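Local structure of 3-deoxy-manno-octulosonate cytidylyltransferase (Escherichia coli, 1H7F) at residues K86-I91 and Y178-L183. The protein catalyses the transfer of CMP from CTP to the eight-carbon sugar KDO, releasing diphosphate, and so probably activates it for lipopolysaccharide synthesis. Residues are numbered along the deposited sequence; the frame is centred on the assembly and turned at random.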
loop_
_atom_site.group_PDB
_atom_site.type_symbol
_atom_site.label_atom_id
_atom_site.label_comp_id
_atom_site.label_asym_id
_atom_site.label_seq_id
_atom_site.Cartn_x
_atom_site.Cartn_y
_atom_site.Cartn_z
ATOM N N LYS A 86 9.191 10.672 -29.871
ATOM C CA LYS A 86 9.607 11.813 -30.676
ATOM C C LYS A 86 10.541 12.777 -29.960
ATOM O O LYS A 86 11.455 13.305 -30.578
ATOM C CB LYS A 86 8.388 12.554 -31.209
ATOM C CG LYS A 86 7.526 11.674 -32.070
ATOM C CD LYS A 86 6.476 12.445 -32.816
ATOM C CE LYS A 86 5.739 11.509 -33.760
ATOM N NZ LYS A 86 4.769 12.233 -34.618
ATOM N N VAL A 87 10.313 13.010 -28.666
ATOM C CA VAL A 87 11.150 13.912 -27.871
ATOM C C VAL A 87 12.085 13.119 -26.974
ATOM O O VAL A 87 11.646 12.438 -26.047
ATOM C CB VAL A 87 10.296 14.839 -26.991
ATOM C CG1 VAL A 87 11.183 15.733 -26.138
ATOM C CG2 VAL A 87 9.370 15.669 -27.855
ATOM N N GLU A 88 13.382 13.267 -27.208
ATOM C CA GLU A 88 14.374 12.547 -26.433
ATOM C C GLU A 88 14.754 13.220 -25.113
ATOM O O GLU A 88 15.016 14.422 -25.062
ATOM C CB GLU A 88 15.627 12.310 -27.275
ATOM C CG GLU A 88 16.657 11.404 -26.605
ATOM C CD GLU A 88 18.003 11.405 -27.305
ATOM O OE1 GLU A 88 18.111 12.004 -28.401
ATOM O OE2 GLU A 88 18.958 10.807 -26.754
ATOM N N ALA A 89 14.818 12.407 -24.058
ATOM C CA ALA A 89 15.179 12.854 -22.718
ATOM C C ALA A 89 15.442 11.632 -21.864
ATOM O O ALA A 89 15.048 10.528 -22.219
ATOM C CB ALA A 89 14.054 13.658 -22.116
ATOM N N ASP A 90 16.171 11.820 -20.774
ATOM C CA ASP A 90 16.444 10.732 -19.845
ATOM C C ASP A 90 15.335 10.710 -18.781
ATOM O O ASP A 90 14.963 9.647 -18.282
ATOM C CB ASP A 90 17.801 10.935 -19.177
ATOM C CG ASP A 90 18.943 10.947 -20.174
ATOM O OD1 ASP A 90 18.894 10.159 -21.143
ATOM O OD2 ASP A 90 19.889 11.742 -19.988
ATOM N N ILE A 91 14.791 11.889 -18.477
ATOM C CA ILE A 91 13.731 12.052 -17.477
ATOM C C ILE A 91 12.594 12.913 -18.019
ATOM O O ILE A 91 12.829 14.010 -18.516
ATOM C CB ILE A 91 14.292 12.743 -16.211
ATOM C CG1 ILE A 91 15.344 11.861 -15.553
ATOM C CG2 ILE A 91 13.175 13.041 -15.230
ATOM C CD1 ILE A 91 16.180 12.575 -14.525
ATOM N N TYR A 178 9.186 10.465 -14.752
ATOM C CA TYR A 178 9.457 9.099 -15.188
ATOM C C TYR A 178 10.796 8.958 -15.885
ATOM O O TYR A 178 11.151 9.786 -16.714
ATOM C CB TYR A 178 8.422 8.645 -16.205
ATOM C CG TYR A 178 6.993 8.711 -15.774
ATOM C CD1 TYR A 178 6.342 7.578 -15.288
ATOM C CD2 TYR A 178 6.252 9.868 -15.963
ATOM C CE1 TYR A 178 4.979 7.598 -15.018
ATOM C CE2 TYR A 178 4.897 9.900 -15.696
ATOM C CZ TYR A 178 4.266 8.763 -15.232
ATOM O OH TYR A 178 2.907 8.795 -15.037
ATOM N N ARG A 179 11.512 7.875 -15.592
ATOM C CA ARG A 179 12.770 7.589 -16.270
ATOM C C ARG A 179 12.328 7.151 -17.669
ATOM O O ARG A 179 11.200 6.670 -17.843
ATOM C CB ARG A 179 13.483 6.418 -15.605
ATOM C CG ARG A 179 14.942 6.640 -15.379
ATOM C CD ARG A 179 15.135 7.381 -14.090
ATOM N NE ARG A 179 16.451 7.999 -13.989
ATOM C CZ ARG A 179 16.927 8.547 -12.875
ATOM N NH1 ARG A 179 16.195 8.543 -11.764
ATOM N NH2 ARG A 179 18.114 9.142 -12.883
ATOM N N ARG A 180 13.206 7.295 -18.659
ATOM C CA ARG A 180 12.870 6.915 -20.033
ATOM C C ARG A 180 12.478 5.441 -20.199
ATOM O O ARG A 180 11.494 5.131 -20.873
ATOM C CB ARG A 180 14.027 7.278 -20.986
ATOM C CG ARG A 180 13.720 7.069 -22.478
ATOM C CD ARG A 180 14.850 7.579 -23.409
ATOM N NE ARG A 180 14.664 7.116 -24.787
ATOM C CZ ARG A 180 13.954 7.744 -25.721
ATOM N NH1 ARG A 180 13.359 8.897 -25.455
ATOM N NH2 ARG A 180 13.740 7.159 -26.893
ATOM N N ASP A 181 13.216 4.536 -19.564
ATOM C CA ASP A 181 12.911 3.111 -19.694
ATOM C C ASP A 181 11.535 2.684 -19.188
ATOM O O ASP A 181 10.960 1.718 -19.686
ATOM C CB ASP A 181 14.020 2.244 -19.087
ATOM C CG ASP A 181 14.267 2.537 -17.631
ATOM O OD1 ASP A 181 15.439 2.727 -17.251
ATOM O OD2 ASP A 181 13.295 2.551 -16.853
ATOM N N VAL A 182 10.986 3.423 -18.227
ATOM C CA VAL A 182 9.661 3.115 -17.703
ATOM C C VAL A 182 8.609 3.360 -18.780
ATOM O O VAL A 182 7.704 2.548 -18.978
ATOM C CB VAL A 182 9.341 3.980 -16.463
ATOM C CG1 VAL A 182 7.918 3.736 -15.992
ATOM C CG2 VAL A 182 10.320 3.665 -15.349
ATOM N N LEU A 183 8.735 4.478 -19.489
ATOM C CA LEU A 183 7.790 4.812 -20.545
ATOM C C LEU A 183 7.924 3.891 -21.755
ATOM O O LEU A 183 6.952 3.656 -22.463
ATOM C CB LEU A 183 7.957 6.276 -20.952
ATOM C CG LEU A 183 7.629 7.254 -19.821
ATOM C CD1 LEU A 183 8.037 8.655 -20.197
ATOM C CD2 LEU A 183 6.142 7.199 -19.511
#
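The side chain of Arg180 lies alongside the backbone of 86-91, its CB, CG and CD lying along the carbonyl oxygen of Ala89, which sits 3.2 Å from CD of Arg180. CG stands anti to the backbone N (chi1 -173°) and the chain runs on extended to NE, which carries the guanidinium from the start of helix 180-185 back to the beginning of the loop. There NH1 of Arg180 comes within 3.9 Å of CA of Glu88, while the carbonyl O of Val87 lies in the guanidinium plane, at its edge, too distant for a bond. The same NH1 is bonded to the carbonyl O of Met84, in helix 76-86. An alanine in place of Arg180 would probably leave that Met84 carbonyl without this donor and take CG and CD away from the Ala89 oxygen, with only CB remaining beside it.

The backbone shows how the pairing of two neighbouring strands of a mixed sheet ends where a helix begins. In this GT-A-type nucleotidyltransferase fold, strand 91-94 follows helix 76-86 and runs antiparallel to strand 169-179, with Ile91 and Arg179 as a non-hydrogen-bonded pair (CA of Ile91 to CA of Arg179, 4.7 Å). CA of Ile91 makes a CH...O contact of 3.5 Å with the carbonyl O of Tyr178. One residue beyond, where Arg179 takes the N-cap position of helix 180-185, N of Arg180 donates to O of Asp90 (3.0 Å); the bond is bent to 136° at the hydrogen, and the donor sits above the carbonyl plane.

Ile91 and Arg179 point to the same face of the sheet. Bent at chi2 (85°), the Arg179 chain sets CD1 of Ile91 over one face of its guanidinium, toward the rim, 4.3 Å from NH2 of Arg179, while NH1 bonds to the carbonyl oxygens of Met114 and Leu120.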